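PDB 7AE5: phenolic acid decarboxylase from Sedimentibacter hydroxybenzoicus, which catalyses the reversible, non-oxidative decarboxylation of 4-hydroxybenzoate and 3,4-dihydroxybenzoate to phenol and catechol under anaerobic conditions, using prenylated FMN and manganese. Local coordinates for residues V368-L373 and K437-A442; I351-S356 and P380-V385; P113-V118 and K244-D249. All blocks are in the same frame, centred on the assembly; numbering follows the deposited sequence.

Contact 1 of 3, residues V368-L373 and K437-A442. With RB (rubidium ion), chain Q.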
loop_
_atom_site.group_PDB
_atom_site.type_symbol
_atom_site.label_atom_id
_atom_site.label_comp_id
_atom_site.label_asym_id
_atom_site.label_seq_id
_atom_site.Cartn_x
_atom_site.Cartn_y
_atom_site.Cartn_z
ATOM N N VAL C 368 -9.881 -5.946 19.218
ATOM C CA VAL C 368 -9.360 -7.018 20.061
ATOM C C VAL C 368 -7.889 -7.264 19.756
ATOM O O VAL C 368 -7.078 -7.481 20.665
ATOM C CB VAL C 368 -10.199 -8.297 19.875
ATOM C CG1 VAL C 368 -9.515 -9.485 20.529
ATOM C CG2 VAL C 368 -11.593 -8.100 20.444
ATOM N N ALA C 369 -7.521 -7.230 18.473
ATOM C CA ALA C 369 -6.119 -7.384 18.102
ATOM C C ALA C 369 -5.281 -6.223 18.620
ATOM O O ALA C 369 -4.165 -6.427 19.114
ATOM C CB ALA C 369 -5.988 -7.505 16.585
ATOM N N PHE C 370 -5.801 -4.995 18.513
ATOM C CA PHE C 370 -5.100 -3.839 19.067
ATOM C C PHE C 370 -4.813 -4.030 20.551
ATOM O O PHE C 370 -3.744 -3.644 21.039
ATOM C CB PHE C 370 -5.917 -2.562 18.857
ATOM C CG PHE C 370 -6.018 -2.125 17.422
ATOM C CD1 PHE C 370 -5.043 -2.471 16.501
ATOM C CD2 PHE C 370 -7.085 -1.348 16.999
ATOM C CE1 PHE C 370 -5.135 -2.062 15.184
ATOM C CE2 PHE C 370 -7.185 -0.935 15.683
ATOM C CZ PHE C 370 -6.208 -1.292 14.774
ATOM N N ARG C 371 -5.758 -4.623 21.284
ATOM C CA ARG C 371 -5.550 -4.848 22.710
ATOM C C ARG C 371 -4.429 -5.853 22.946
ATOM O O ARG C 371 -3.561 -5.639 23.800
ATOM C CB ARG C 371 -6.849 -5.318 23.366
ATOM C CG ARG C 371 -6.808 -5.272 24.886
ATOM C CD ARG C 371 -6.295 -3.926 25.377
ATOM N NE ARG C 371 -6.915 -3.513 26.631
ATOM C CZ ARG C 371 -7.301 -2.275 26.911
ATOM N NH1 ARG C 371 -7.195 -1.297 26.024
ATOM N NH2 ARG C 371 -7.805 -2.008 28.112
ATOM N N LEU C 372 -4.427 -6.954 22.190
ATOM C CA LEU C 372 -3.349 -7.930 22.315
ATOM C C LEU C 372 -2.004 -7.300 21.988
ATOM O O LEU C 372 -1.023 -7.482 22.718
ATOM C CB LEU C 372 -3.601 -9.125 21.400
ATOM C CG LEU C 372 -2.452 -10.134 21.492
ATOM C CD1 LEU C 372 -2.808 -11.285 22.427
ATOM C CD2 LEU C 372 -2.044 -10.642 20.119
ATOM N N LEU C 373 -1.942 -6.553 20.887
ATOM C CA LEU C 373 -0.715 -5.865 20.513
ATOM C C LEU C 373 -0.355 -4.741 21.472
ATOM O O LEU C 373 0.639 -4.048 21.235
ATOM C CB LEU C 373 -0.833 -5.321 19.088
ATOM C CG LEU C 373 -0.998 -6.388 18.003
ATOM C CD1 LEU C 373 -1.375 -5.760 16.673
ATOM C CD2 LEU C 373 0.270 -7.211 17.867
ATOM N N LYS C 437 3.690 -5.659 11.924
ATOM C CA LYS C 437 2.625 -6.520 12.414
ATOM C C LYS C 437 1.630 -6.842 11.307
ATOM O O LYS C 437 1.429 -6.061 10.372
ATOM C CB LYS C 437 1.893 -5.860 13.583
ATOM C CG LYS C 437 2.792 -5.409 14.722
ATOM C CD LYS C 437 3.374 -6.581 15.488
ATOM C CE LYS C 437 4.001 -6.123 16.796
ATOM N NZ LYS C 437 4.628 -7.249 17.542
ATOM N N MET C 438 0.997 -8.009 11.426
ATOM C CA MET C 438 -0.049 -8.434 10.506
ATOM C C MET C 438 -1.279 -8.831 11.306
ATOM O O MET C 438 -1.236 -9.788 12.086
ATOM C CB MET C 438 0.414 -9.595 9.620
ATOM C CG MET C 438 -0.472 -9.799 8.400
ATOM S SD MET C 438 -0.090 -11.246 7.392
ATOM C CE MET C 438 1.183 -12.039 8.363
ATOM N N ILE C 439 -2.367 -8.090 11.115
ATOM C CA ILE C 439 -3.654 -8.383 11.732
ATOM C C ILE C 439 -4.579 -8.925 10.654
ATOM O O ILE C 439 -4.720 -8.317 9.586
ATOM C CB ILE C 439 -4.261 -7.133 12.394
ATOM C CG1 ILE C 439 -3.313 -6.565 13.449
ATOM C CG2 ILE C 439 -5.615 -7.454 13.003
ATOM C CD1 ILE C 439 -3.783 -5.243 14.018
ATOM N N ILE C 440 -5.208 -10.064 10.930
ATOM C CA ILE C 440 -6.118 -10.710 9.990
ATOM C C ILE C 440 -7.476 -10.832 10.663
ATOM O O ILE C 440 -7.610 -11.515 11.686
ATOM C CB ILE C 440 -5.599 -12.086 9.544
ATOM C CG1 ILE C 440 -4.220 -11.953 8.899
ATOM C CG2 ILE C 440 -6.569 -12.734 8.570
ATOM C CD1 ILE C 440 -3.599 -13.275 8.523
ATOM N N ASP C 441 -8.485 -10.176 10.088
ATOM C CA ASP C 441 -9.837 -10.181 10.643
ATOM C C ASP C 441 -10.665 -11.245 9.921
ATOM O O ASP C 441 -11.432 -10.967 8.992
ATOM C CB ASP C 441 -10.462 -8.790 10.538
ATOM C CG ASP C 441 -11.925 -8.773 10.947
ATOM O OD1 ASP C 441 -12.339 -9.673 11.709
ATOM O OD2 ASP C 441 -12.657 -7.856 10.518
ATOM N N ALA C 442 -10.516 -12.490 10.390
ATOM C CA ALA C 442 -11.261 -13.635 9.878
ATOM C C ALA C 442 -12.646 -13.758 10.500
ATOM O O ALA C 442 -13.161 -14.876 10.637
ATOM C CB ALA C 442 -10.467 -14.925 10.097
HETATM RB RB RB Q . -13.651 -10.451 8.085
HETATM O O HOH W 1 -14.702 -8.497 9.130
#
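Ile439, on strand 434-441, pushes its two branches into the end of helix 364-372 and takes part in three of the four residue pairs of this contact. CG2 stands against the methyl of Ala369, with Ile439 CG2 3.6 Å from Ala369 CB. The longer branch reaches between Phe370 and Leu373. Because CG1 lies beside the backbone N and the chain then extends (chi1 -58°, chi2 173°), Ile439 CD1 arrives 3.6 Å from Leu373 CD1 and just as near the Phe370 ring, 3.6 Å from Phe370 CE1. The isoleucine and phenylalanine side chains meet at about a right angle. Alanine suits position 369: its single methyl lets helix and strand come close, the CA atoms of Ala369 and Ile439 being 6.9 Å apart.

Leu373, the first residue after the helix, fans out its two methyls. While CD1 meets the isoleucine, Leu373 CD2 lies 4.0 Å from Lys437 CD, the two side chains sliding past each other in opposite directions. The lysine thus gives the leucine its methylenes and carries its ammonium onward to the carbonyl oxygens of Ser382, Met379 and Pro421 and to His435 ND1. The same Phe370 ring also meets Phe370 of a second subunit, the two planes nearly parallel. Further along the segment, Asp441 O binds the rubidium ion at 2.5 Å, and Asp441 OD2 accepts a hydrogen bond of 2.6 Å from water 1, itself a ligand of the ion.

Between helix and strand the chemistry is purely apolar. Branched and aromatic side chains exclude water and hold the helix by shape, whereas the buried ammonium of Lys437 is met by a cluster of polar acceptors, which probably offsets much of the cost of burying it.

Contact 2 of 3, residues I351-S356 and P380-V385; sequences IGVIIS and PYSKIV
Strand 352-357 runs parallel to strand 384-388, Gly352 pairing with Ile384 and Val353 with Val385. At the start of the ladder Ile351 O accepts two amides: Ile384 N at 3.1 Å, almost straight (174°), and Lys383 N at 2.8 Å, bent to 147° and lying in the carbonyl plane on a lone pair. Val353 N then returns the pairing to Ile384 O at 2.8 Å. Ser382, where the chain leaves helix 378-381, makes the turn into this register.

Ile351 packs against that turn, its CG2 3.7 Å from Lys383 CB and its CG1 at the edge of the Tyr381 ring. The lysine continues to Asp426 and to Val408 O of a third subunit. A chi1 of -179° puts CG2 of Val353 beside the backbone N, facing the serine, and Val353 CG2 comes to 3.2 Å from Ser382 OG, a hydroxyl bonded to Gly350 O. Further on, Ile355 CD1 meets Val385 CG1 at 3.9 Å. Beta-branched residues suit these extended positions, and Leu372 of helix 364-372 packs on Val353, Ser382 and Val385.

Two parallel neighbouring strands joined through a helix that packs on their sheet form a beta-alpha-beta crossover, here in the mixed sheet of the UbiD C-terminal domain.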
loop_
_atom_site.group_PDB
_atom_site.type_symbol
_atom_site.label_atom_id
_atom_site.label_comp_id
_atom_site.label_asym_id
_atom_site.label_seq_id
_atom_site.Cartn_x
_atom_site.Cartn_y
_atom_site.Cartn_z
ATOM N N ILE C 351 4.403 -15.550 19.013
ATOM C CA ILE C 351 4.567 -14.702 17.838
ATOM C C ILE C 351 3.364 -14.855 16.913
ATOM O O ILE C 351 2.950 -13.894 16.255
ATOM C CB ILE C 351 5.895 -15.013 17.123
ATOM C CG1 ILE C 351 7.072 -14.622 18.019
ATOM C CG2 ILE C 351 5.993 -14.263 15.804
ATOM C CD1 ILE C 351 8.414 -15.108 17.521
ATOM N N GLY C 352 2.772 -16.044 16.865
ATOM C CA GLY C 352 1.508 -16.268 16.181
ATOM C C GLY C 352 0.391 -16.443 17.197
ATOM O O GLY C 352 0.510 -17.237 18.133
ATOM N N VAL C 353 -0.688 -15.684 17.006
ATOM C CA VAL C 353 -1.793 -15.641 17.961
ATOM C C VAL C 353 -3.107 -15.741 17.200
ATOM O O VAL C 353 -3.298 -15.058 16.188
ATOM C CB VAL C 353 -1.768 -14.357 18.815
ATOM C CG1 VAL C 353 -2.915 -14.357 19.815
ATOM C CG2 VAL C 353 -0.438 -14.217 19.537
ATOM N N ILE C 354 -4.012 -16.585 17.688
ATOM C CA ILE C 354 -5.366 -16.695 17.159
ATOM C C ILE C 354 -6.335 -16.440 18.303
ATOM O O ILE C 354 -6.317 -17.157 19.311
ATOM C CB ILE C 354 -5.626 -18.067 16.516
ATOM C CG1 ILE C 354 -4.449 -18.468 15.627
ATOM C CG2 ILE C 354 -6.922 -18.044 15.718
ATOM C CD1 ILE C 354 -4.581 -19.842 15.039
ATOM N N ILE C 355 -7.175 -15.418 18.151
ATOM C CA ILE C 355 -8.159 -15.040 19.159
ATOM C C ILE C 355 -9.548 -15.328 18.613
ATOM O O ILE C 355 -9.894 -14.884 17.512
ATOM C CB ILE C 355 -8.039 -13.555 19.546
ATOM C CG1 ILE C 355 -6.613 -13.216 19.973
ATOM C CG2 ILE C 355 -9.029 -13.210 20.650
ATOM C CD1 ILE C 355 -6.276 -11.747 19.817
ATOM N N SER C 356 -10.343 -16.064 19.380
ATOM C CA SER C 356 -11.767 -16.200 19.110
ATOM C C SER C 356 -12.531 -15.232 19.998
ATOM O O SER C 356 -12.246 -15.110 21.193
ATOM C CB SER C 356 -12.254 -17.632 19.346
ATOM O OG SER C 356 -12.256 -17.962 20.723
ATOM N N PRO C 380 5.620 -6.823 21.974
ATOM C CA PRO C 380 6.862 -7.082 21.236
ATOM C C PRO C 380 6.894 -8.438 20.544
ATOM O O PRO C 380 7.608 -8.602 19.552
ATOM C CB PRO C 380 7.930 -6.995 22.331
ATOM C CG PRO C 380 7.238 -7.492 23.544
ATOM C CD PRO C 380 5.790 -7.104 23.414
ATOM N N TYR C 381 6.138 -9.417 21.043
ATOM C CA TYR C 381 6.225 -10.776 20.514
ATOM C C TYR C 381 5.277 -11.023 19.345
ATOM O O TYR C 381 5.683 -11.567 18.313
ATOM C CB TYR C 381 5.930 -11.797 21.619
ATOM C CG TYR C 381 7.120 -12.193 22.459
ATOM C CD1 TYR C 381 7.468 -11.467 23.591
ATOM C CD2 TYR C 381 7.888 -13.300 22.126
ATOM C CE1 TYR C 381 8.552 -11.833 24.367
ATOM C CE2 TYR C 381 8.973 -13.672 22.895
ATOM C CZ TYR C 381 9.299 -12.935 24.013
ATOM O OH TYR C 381 10.380 -13.302 24.782
ATOM N N SER C 382 4.015 -10.637 19.495
ATOM C CA SER C 382 2.949 -11.102 18.614
ATOM C C SER C 382 3.042 -10.389 17.272
ATOM O O SER C 382 2.777 -9.186 17.182
ATOM C CB SER C 382 1.597 -10.867 19.276
ATOM O OG SER C 382 1.407 -11.779 20.343
ATOM N N LYS C 383 3.410 -11.128 16.228
ATOM C CA LYS C 383 3.548 -10.573 14.887
ATOM C C LYS C 383 2.352 -10.874 13.993
ATOM O O LYS C 383 1.929 -10.007 13.221
ATOM C CB LYS C 383 4.825 -11.100 14.226
ATOM C CG LYS C 383 5.069 -10.554 12.831
ATOM C CD LYS C 383 6.381 -11.061 12.257
ATOM C CE LYS C 383 6.371 -12.573 12.106
ATOM N NZ LYS C 383 7.673 -13.098 11.609
ATOM N N ILE C 384 1.790 -12.076 14.082
ATOM C CA ILE C 384 0.663 -12.484 13.253
ATOM C C ILE C 384 -0.518 -12.759 14.171
ATOM O O ILE C 384 -0.465 -13.674 15.002
ATOM C CB ILE C 384 0.997 -13.714 12.398
ATOM C CG1 ILE C 384 2.202 -13.412 11.504
ATOM C CG2 ILE C 384 -0.207 -14.118 11.559
ATOM C CD1 ILE C 384 2.700 -14.600 10.717
ATOM N N VAL C 385 -1.579 -11.971 14.022
ATOM C CA VAL C 385 -2.750 -12.041 14.889
ATOM C C VAL C 385 -3.971 -12.312 14.022
ATOM O O VAL C 385 -4.339 -11.482 13.181
ATOM C CB VAL C 385 -2.933 -10.750 15.702
ATOM C CG1 VAL C 385 -4.137 -10.869 16.624
ATOM C CG2 VAL C 385 -1.673 -10.440 16.493
#

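Contact 3 of 3, residues P113-V118 and K244-D249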
loop_
_atom_site.group_PDB
_atom_site.type_symbol
_atom_site.label_atom_id
_atom_site.label_comp_id
_atom_site.label_asym_id
_atom_site.label_seq_id
_atom_site.Cartn_x
_atom_site.Cartn_y
_atom_site.Cartn_z
ATOM N N PRO C 113 11.818 -38.438 48.944
ATOM C CA PRO C 113 12.541 -39.428 48.127
ATOM C C PRO C 113 13.766 -38.869 47.422
ATOM O O PRO C 113 14.693 -39.631 47.120
ATOM C CB PRO C 113 11.477 -39.898 47.122
ATOM C CG PRO C 113 10.167 -39.567 47.765
ATOM C CD PRO C 113 10.402 -38.320 48.558
ATOM N N CYS C 114 13.805 -37.564 47.149
ATOM C CA CYS C 114 14.995 -36.968 46.553
ATOM C C CYS C 114 16.185 -36.966 47.502
ATOM O O CYS C 114 17.304 -36.678 47.065
ATOM C CB CYS C 114 14.700 -35.539 46.095
ATOM S SG CYS C 114 14.585 -34.335 47.439
ATOM N N LYS C 115 15.972 -37.280 48.781
ATOM C CA LYS C 115 17.031 -37.307 49.781
ATOM C C LYS C 115 17.428 -38.734 50.152
ATOM O O LYS C 115 17.918 -38.980 51.256
ATOM C CB LYS C 115 16.599 -36.533 51.027
ATOM C CG LYS C 115 16.348 -35.050 50.786
ATOM C CD LYS C 115 17.592 -34.345 50.272
ATOM C CE LYS C 115 17.349 -32.852 50.092
ATOM N NZ LYS C 115 17.516 -32.101 51.367
ATOM N N GLU C 116 17.221 -39.686 49.238
ATOM C CA GLU C 116 17.534 -41.082 49.535
ATOM C C GLU C 116 19.034 -41.349 49.457
ATOM O O GLU C 116 19.622 -41.894 50.398
ATOM C CB GLU C 116 16.773 -42.007 48.581
ATOM C CG GLU C 116 15.288 -42.134 48.890
ATOM C CD GLU C 116 14.570 -43.077 47.942
ATOM O OE1 GLU C 116 13.441 -43.505 48.267
ATOM O OE2 GLU C 116 15.129 -43.381 46.867
ATOM N N ASN C 117 19.665 -40.981 48.346
ATOM C CA ASN C 117 21.095 -41.173 48.154
ATOM C C ASN C 117 21.790 -39.821 48.078
ATOM O O ASN C 117 21.270 -38.879 47.473
ATOM C CB ASN C 117 21.378 -41.982 46.887
ATOM C CG ASN C 117 20.673 -43.322 46.881
ATOM O OD1 ASN C 117 19.466 -43.403 47.112
ATOM N ND2 ASN C 117 21.424 -44.385 46.621
ATOM N N VAL C 118 22.968 -39.731 48.693
ATOM C CA VAL C 118 23.698 -38.477 48.824
ATOM C C VAL C 118 25.115 -38.668 48.300
ATOM O O VAL C 118 25.802 -39.620 48.685
ATOM C CB VAL C 118 23.730 -37.986 50.284
ATOM C CG1 VAL C 118 24.495 -36.679 50.384
ATOM C CG2 VAL C 118 22.315 -37.826 50.825
ATOM N N LYS C 244 13.576 -28.892 52.237
ATOM C CA LYS C 244 14.716 -27.987 52.243
ATOM C C LYS C 244 15.924 -28.636 51.580
ATOM O O LYS C 244 16.147 -29.843 51.703
ATOM C CB LYS C 244 15.061 -27.584 53.677
ATOM C CG LYS C 244 15.803 -26.263 53.798
ATOM C CD LYS C 244 16.213 -26.002 55.238
ATOM C CE LYS C 244 17.479 -26.767 55.590
ATOM N NZ LYS C 244 18.460 -25.914 56.313
ATOM N N SER C 245 16.699 -27.827 50.864
ATOM C CA SER C 245 17.948 -28.316 50.309
ATOM C C SER C 245 18.923 -28.642 51.435
ATOM O O SER C 245 18.810 -28.139 52.557
ATOM C CB SER C 245 18.557 -27.289 49.354
ATOM O OG SER C 245 19.381 -26.369 50.049
ATOM N N ASP C 246 19.894 -29.500 51.124
ATOM C CA ASP C 246 20.804 -29.985 52.156
ATOM C C ASP C 246 21.756 -28.888 52.620
ATOM O O ASP C 246 21.961 -28.701 53.825
ATOM C CB ASP C 246 21.584 -31.192 51.637
ATOM C CG ASP C 246 21.014 -32.509 52.129
ATOM O OD1 ASP C 246 19.965 -32.488 52.807
ATOM O OD2 ASP C 246 21.616 -33.563 51.838
ATOM N N LEU C 247 22.338 -28.146 51.680
ATOM C CA LEU C 247 23.389 -27.191 52.012
ATOM C C LEU C 247 22.885 -25.769 52.203
ATOM O O LEU C 247 23.589 -24.957 52.813
ATOM C CB LEU C 247 24.463 -27.189 50.920
ATOM C CG LEU C 247 25.028 -28.548 50.514
ATOM C CD1 LEU C 247 25.959 -28.398 49.324
ATOM C CD2 LEU C 247 25.752 -29.186 51.686
ATOM N N TYR C 248 21.694 -25.444 51.708
ATOM C CA TYR C 248 21.226 -24.065 51.664
ATOM C C TYR C 248 19.842 -23.981 52.289
ATOM O O TYR C 248 18.917 -24.675 51.854
ATOM C CB TYR C 248 21.227 -23.550 50.223
ATOM C CG TYR C 248 22.595 -23.655 49.582
ATOM C CD1 TYR C 248 23.682 -22.971 50.113
ATOM C CD2 TYR C 248 22.808 -24.458 48.469
ATOM C CE1 TYR C 248 24.939 -23.068 49.544
ATOM C CE2 TYR C 248 24.063 -24.562 47.891
ATOM C CZ TYR C 248 25.124 -23.865 48.434
ATOM O OH TYR C 248 26.375 -23.962 47.866
ATOM N N ASP C 249 19.706 -23.123 53.304
ATOM C CA ASP C 249 18.472 -23.059 54.081
ATOM C C ASP C 249 17.350 -22.390 53.295
ATOM O O ASP C 249 16.182 -22.778 53.415
ATOM C CB ASP C 249 18.723 -22.310 55.390
ATOM C CG ASP C 249 19.705 -23.030 56.294
ATOM O OD1 ASP C 249 20.045 -24.193 55.994
ATOM O OD2 ASP C 249 20.137 -22.432 57.304
#
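Lys115 reaches across to the loop 244-249 and ties together two parts of the domain related to the Rift barrel, the FMN-binding part of the UbiD fold. Its ammonium makes the tight centre of the contact: Lys115 NZ gives one hydrogen bond of 2.7 Å to Lys244 O, in the carbonyl plane, and another of 2.9 Å to Asp246 OD1, as part of a salt bridge. The lysine and aspartate side chains approach from opposite directions, and the ammonium meets OD1 from above the carboxylate, 61° out of its plane. Bends at chi2 (-60°) and chi4 (83°) curl the lysine chain and set NZ between Lys244 O and Asp246 OD1.

Length and charge make lysine apt here, since the CA atoms of Lys115 and Asp246 are 8.6 Å apart. Aspartate suits the other side because its two oxygens can serve several cations: OD1 also pairs with Arg109, and OD2 with Arg296 on strand 287-299. Replacing Lys115 with an alanine would probably leave Lys244 O without this donor, open a gap beside Asp246 and rob its carboxylate of its lysine mate, though Arg109 and Arg296 would remain.

Away from this grip the contact is slack. The exposed Val118, within strand 117-119, only grazes the aspartate, with Val118 CG2 4.4 Å from Asp246 OD2. The side chain of Lys244 turns from Lys115 towards the exposed Asp249, so that this lysine offers the contact its carbonyl while its charge serves the loop itself. Within the loop a serine is well placed, being small enough to fold back on its own backbone: Ser245 OG donates to Tyr248 O, in the carbonyl plane and on a lone pair, at 2.5 Å.

How the contacts relate
From the N terminus, contact 3 comes first. It closes a long loop of 125 residues within the Rift-related domain, joining the approach to strand 117-119 with the loop after strand 241-244, and it is complete before the C-terminal domain begins its own contacts. There contacts 1 and 2 cross: 351-356, 368-373, 380-385 and 437-442 alternate along the chain. Contact 2 closes the short crossover, while contact 1 spans 63 residues to bring strand 434-441 beneath the same helix. The two touch directly, Ile440 N lying 2.8 Å from Val385 O between neighbouring strands. Contact 3 sits on the opposite side of the chain's centre, its centre about 49 Å from that of contact 1.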